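Local coordinates for protein nicotinate-nucleotide pyrophosphorylase (Pyrococcus furiosus, PDB 2I14) that probably makes nicotinate mononucleotide for NAD biosynthesis by joining nicotinate to the ribose phosphate of phosphoribosyl pyrophosphate, at residues Tyr27-Lys32 against Phe104-Thr109. Numbering follows the deposited sequence.
With PCP (1-alpha-pyrophosphoryl-2-alpha,3-alpha-dihydroxy-4-beta-cyclopentane-methanol-5-phosphate), chain L.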
loop_
_atom_site.group_PDB
_atom_site.type_symbol
_atom_site.label_atom_id
_atom_site.label_comp_id
_atom_site.label_asym_id
_atom_site.label_seq_id
_atom_site.Cartn_x
_atom_site.Cartn_y
_atom_site.Cartn_z
ATOM N N TYR A 27 -10.128 -24.557 35.655
ATOM C CA TYR A 27 -10.924 -25.501 34.893
ATOM C C TYR A 27 -10.235 -26.845 34.611
ATOM O O TYR A 27 -10.847 -27.772 34.065
ATOM C CB TYR A 27 -11.442 -24.858 33.603
ATOM C CG TYR A 27 -10.473 -24.803 32.456
ATOM C CD1 TYR A 27 -10.927 -24.963 31.144
ATOM C CD2 TYR A 27 -9.115 -24.561 32.659
ATOM C CE1 TYR A 27 -10.056 -24.883 30.059
ATOM C CE2 TYR A 27 -8.230 -24.478 31.575
ATOM C CZ TYR A 27 -8.716 -24.639 30.282
ATOM O OH TYR A 27 -7.882 -24.530 29.204
ATOM N N PHE A 28 -8.970 -26.962 34.999
ATOM C CA PHE A 28 -8.249 -28.219 34.819
ATOM C C PHE A 28 -8.432 -29.042 36.102
ATOM O O PHE A 28 -8.519 -30.280 36.065
ATOM C CB PHE A 28 -6.764 -27.948 34.533
ATOM C CG PHE A 28 -6.458 -27.727 33.071
ATOM C CD1 PHE A 28 -5.420 -26.878 32.680
ATOM C CD2 PHE A 28 -7.205 -28.368 32.086
ATOM C CE1 PHE A 28 -5.134 -26.669 31.327
ATOM C CE2 PHE A 28 -6.930 -28.168 30.731
ATOM C CZ PHE A 28 -5.893 -27.315 30.351
ATOM N N LEU A 29 -8.502 -28.334 37.232
ATOM C CA LEU A 29 -8.712 -28.957 38.535
ATOM C C LEU A 29 -10.101 -29.557 38.503
ATOM O O LEU A 29 -10.298 -30.726 38.847
ATOM C CB LEU A 29 -8.648 -27.912 39.647
ATOM C CG LEU A 29 -7.292 -27.736 40.319
ATOM C CD1 LEU A 29 -7.350 -26.609 41.343
ATOM C CD2 LEU A 29 -6.914 -29.047 40.984
ATOM N N ARG A 30 -11.061 -28.738 38.079
ATOM C CA ARG A 30 -12.443 -29.163 37.985
ATOM C C ARG A 30 -12.544 -30.347 37.048
ATOM O O ARG A 30 -13.415 -31.199 37.216
ATOM C CB ARG A 30 -13.309 -27.999 37.517
ATOM C CG ARG A 30 -13.353 -26.900 38.554
ATOM C CD ARG A 30 -14.032 -25.647 38.072
ATOM N NE ARG A 30 -13.965 -24.604 39.097
ATOM C CZ ARG A 30 -14.278 -23.322 38.895
ATOM N NH1 ARG A 30 -14.687 -22.908 37.696
ATOM N NH2 ARG A 30 -14.185 -22.447 39.890
ATOM N N THR A 31 -11.647 -30.419 36.068
ATOM C CA THR A 31 -11.653 -31.553 35.145
ATOM C C THR A 31 -11.200 -32.817 35.864
ATOM O O THR A 31 -11.673 -33.917 35.567
ATOM C CB THR A 31 -10.740 -31.314 33.944
ATOM O OG1 THR A 31 -11.328 -30.312 33.115
ATOM C CG2 THR A 31 -10.562 -32.596 33.135
ATOM N N LYS A 32 -10.283 -32.666 36.812
ATOM C CA LYS A 32 -9.823 -33.826 37.555
ATOM C C LYS A 32 -10.963 -34.286 38.456
ATOM O O LYS A 32 -11.168 -35.488 38.617
ATOM C CB LYS A 32 -8.576 -33.504 38.382
ATOM C CG LYS A 32 -7.793 -34.759 38.753
ATOM C CD LYS A 32 -6.337 -34.476 39.135
ATOM C CE LYS A 32 -6.154 -34.222 40.621
ATOM N NZ LYS A 32 -6.894 -33.016 41.076
ATOM N N PHE A 104 -1.967 -36.304 34.824
ATOM C CA PHE A 104 -1.131 -35.196 34.352
ATOM C C PHE A 104 -1.847 -33.949 33.819
ATOM O O PHE A 104 -1.259 -32.870 33.780
ATOM C CB PHE A 104 -0.186 -35.708 33.273
ATOM C CG PHE A 104 -0.881 -36.109 32.008
ATOM C CD1 PHE A 104 -1.086 -35.187 30.990
ATOM C CD2 PHE A 104 -1.336 -37.410 31.834
ATOM C CE1 PHE A 104 -1.733 -35.554 29.810
ATOM C CE2 PHE A 104 -1.985 -37.787 30.661
ATOM C CZ PHE A 104 -2.184 -36.855 29.645
ATOM N N GLY A 105 -3.102 -34.098 33.402
ATOM C CA GLY A 105 -3.855 -32.973 32.864
ATOM C C GLY A 105 -3.743 -31.658 33.616
ATOM O O GLY A 105 -3.962 -30.585 33.053
ATOM N N ILE A 106 -3.394 -31.734 34.890
ATOM C CA ILE A 106 -3.267 -30.551 35.715
ATOM C C ILE A 106 -1.883 -29.944 35.541
ATOM O O ILE A 106 -1.469 -29.099 36.334
ATOM C CB ILE A 106 -3.462 -30.894 37.199
ATOM C CG1 ILE A 106 -4.610 -31.892 37.371
ATOM C CG2 ILE A 106 -3.768 -29.636 37.981
ATOM C CD1 ILE A 106 -4.275 -33.318 36.920
ATOM N N TYR A 107 -1.160 -30.373 34.507
ATOM C CA TYR A 107 0.185 -29.856 34.273
ATOM C C TYR A 107 0.368 -29.163 32.934
ATOM O O TYR A 107 1.495 -28.899 32.513
ATOM C CB TYR A 107 1.225 -30.972 34.427
ATOM C CG TYR A 107 1.449 -31.358 35.867
ATOM C CD1 TYR A 107 0.789 -32.448 36.431
ATOM C CD2 TYR A 107 2.269 -30.584 36.688
ATOM C CE1 TYR A 107 0.936 -32.758 37.782
ATOM C CE2 TYR A 107 2.424 -30.880 38.043
ATOM C CZ TYR A 107 1.753 -31.968 38.585
ATOM O OH TYR A 107 1.893 -32.257 39.930
ATOM N N GLU A 108 -0.736 -28.859 32.265
ATOM C CA GLU A 108 -0.652 -28.185 30.984
ATOM C C GLU A 108 -0.131 -26.775 31.182
ATOM O O GLU A 108 0.895 -26.390 30.627
ATOM C CB GLU A 108 -2.020 -28.119 30.321
ATOM C CG GLU A 108 -2.551 -29.466 29.917
ATOM C CD GLU A 108 -3.624 -29.369 28.842
ATOM O OE1 GLU A 108 -3.468 -28.508 27.944
ATOM O OE2 GLU A 108 -4.606 -30.162 28.885
ATOM N N THR A 109 -0.844 -26.010 31.991
ATOM C CA THR A 109 -0.478 -24.630 32.250
ATOM C C THR A 109 1.020 -24.429 32.514
ATOM O O THR A 109 1.614 -23.395 32.154
ATOM C CB THR A 109 -1.271 -24.112 33.435
ATOM O OG1 THR A 109 -2.645 -24.474 33.261
ATOM C CG2 THR A 109 -1.147 -22.595 33.540
HETATM C C1 PCP L . -7.121 -21.426 24.635
HETATM C C2 PCP L . -6.368 -21.066 25.937
HETATM C C3 PCP L . -7.280 -20.027 26.640
HETATM C C4 PCP L . -7.918 -19.219 25.485
HETATM C C5 PCP L . -8.033 -20.262 24.419
HETATM C CP PCP L . -7.121 -17.952 25.034
HETATM O O1 PCP L . -8.046 -22.620 24.838
HETATM O O2 PCP L . -6.174 -22.219 26.762
HETATM O O3 PCP L . -8.333 -20.628 27.411
HETATM O OP PCP L . -5.762 -18.202 24.541
HETATM P P PCP L . -5.105 -17.387 23.296
HETATM O O1P PCP L . -3.724 -17.034 23.699
HETATM O O2P PCP L . -5.951 -16.175 23.078
HETATM O O3P PCP L . -5.126 -18.327 22.141
HETATM P PA PCP L . -8.940 -23.279 23.705
HETATM O O1A PCP L . -8.009 -23.605 22.553
HETATM O O2A PCP L . -9.966 -22.241 23.314
HETATM O O3A PCP L . -9.532 -24.541 24.415
HETATM P PB PCP L . -9.058 -25.594 25.451
HETATM O O1B PCP L . -10.019 -26.724 25.586
HETATM O O2B PCP L . -8.921 -25.014 26.776
HETATM O O3B PCP L . -7.735 -26.178 25.087
#
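Phe28 drives its ring into the turn that leads into helix 108-131, and the contact centres on it. Gly105 O lies over one face, nearer the rim, 3.8 Å from Phe28 CG. The far corner of the ring meets Glu108, whose side chain crosses it at about a right angle: Phe28 CZ is 3.4 Å from Glu108 CD, with ring and carboxylate planes 35° apart. At the ring edge, in its plane, sits Thr109 OG1, 3.7 Å from Phe28 CD1. With CG anti to the carbonyl carbon (chi1 -87°), the ring leaves helix 26-37 pointing into this turn. One turn further on, the aliphatic part of Lys32 crosses Ile106, CD against CD1.

The second shell fixes the polar groups round the ring: Tyr101 OH hydrogen-bonds Glu108 OE2, and Thr109 OG1 is hydrogen-bonded to the backbone N of Asp25. On the opposite face of Phe28 lies Tyr27, its CE2 over the ring centre, while Tyr27 OH donates a 2.7 Å hydrogen bond to PCP O2B. An alanine in place of Phe28 would probably open a gap between the helix and the turn and leave the Tyr27 ring without its backing. Helix 26-37 thus packs on the start of helix 108-131 within the quinolinate phosphoribosyltransferase N-terminal domain, which in this family borders the partner subunit's active site, as Tyr27 does here at a PCP also bound by the backbone N atoms of Gly276 and Gly296 of the second subunit.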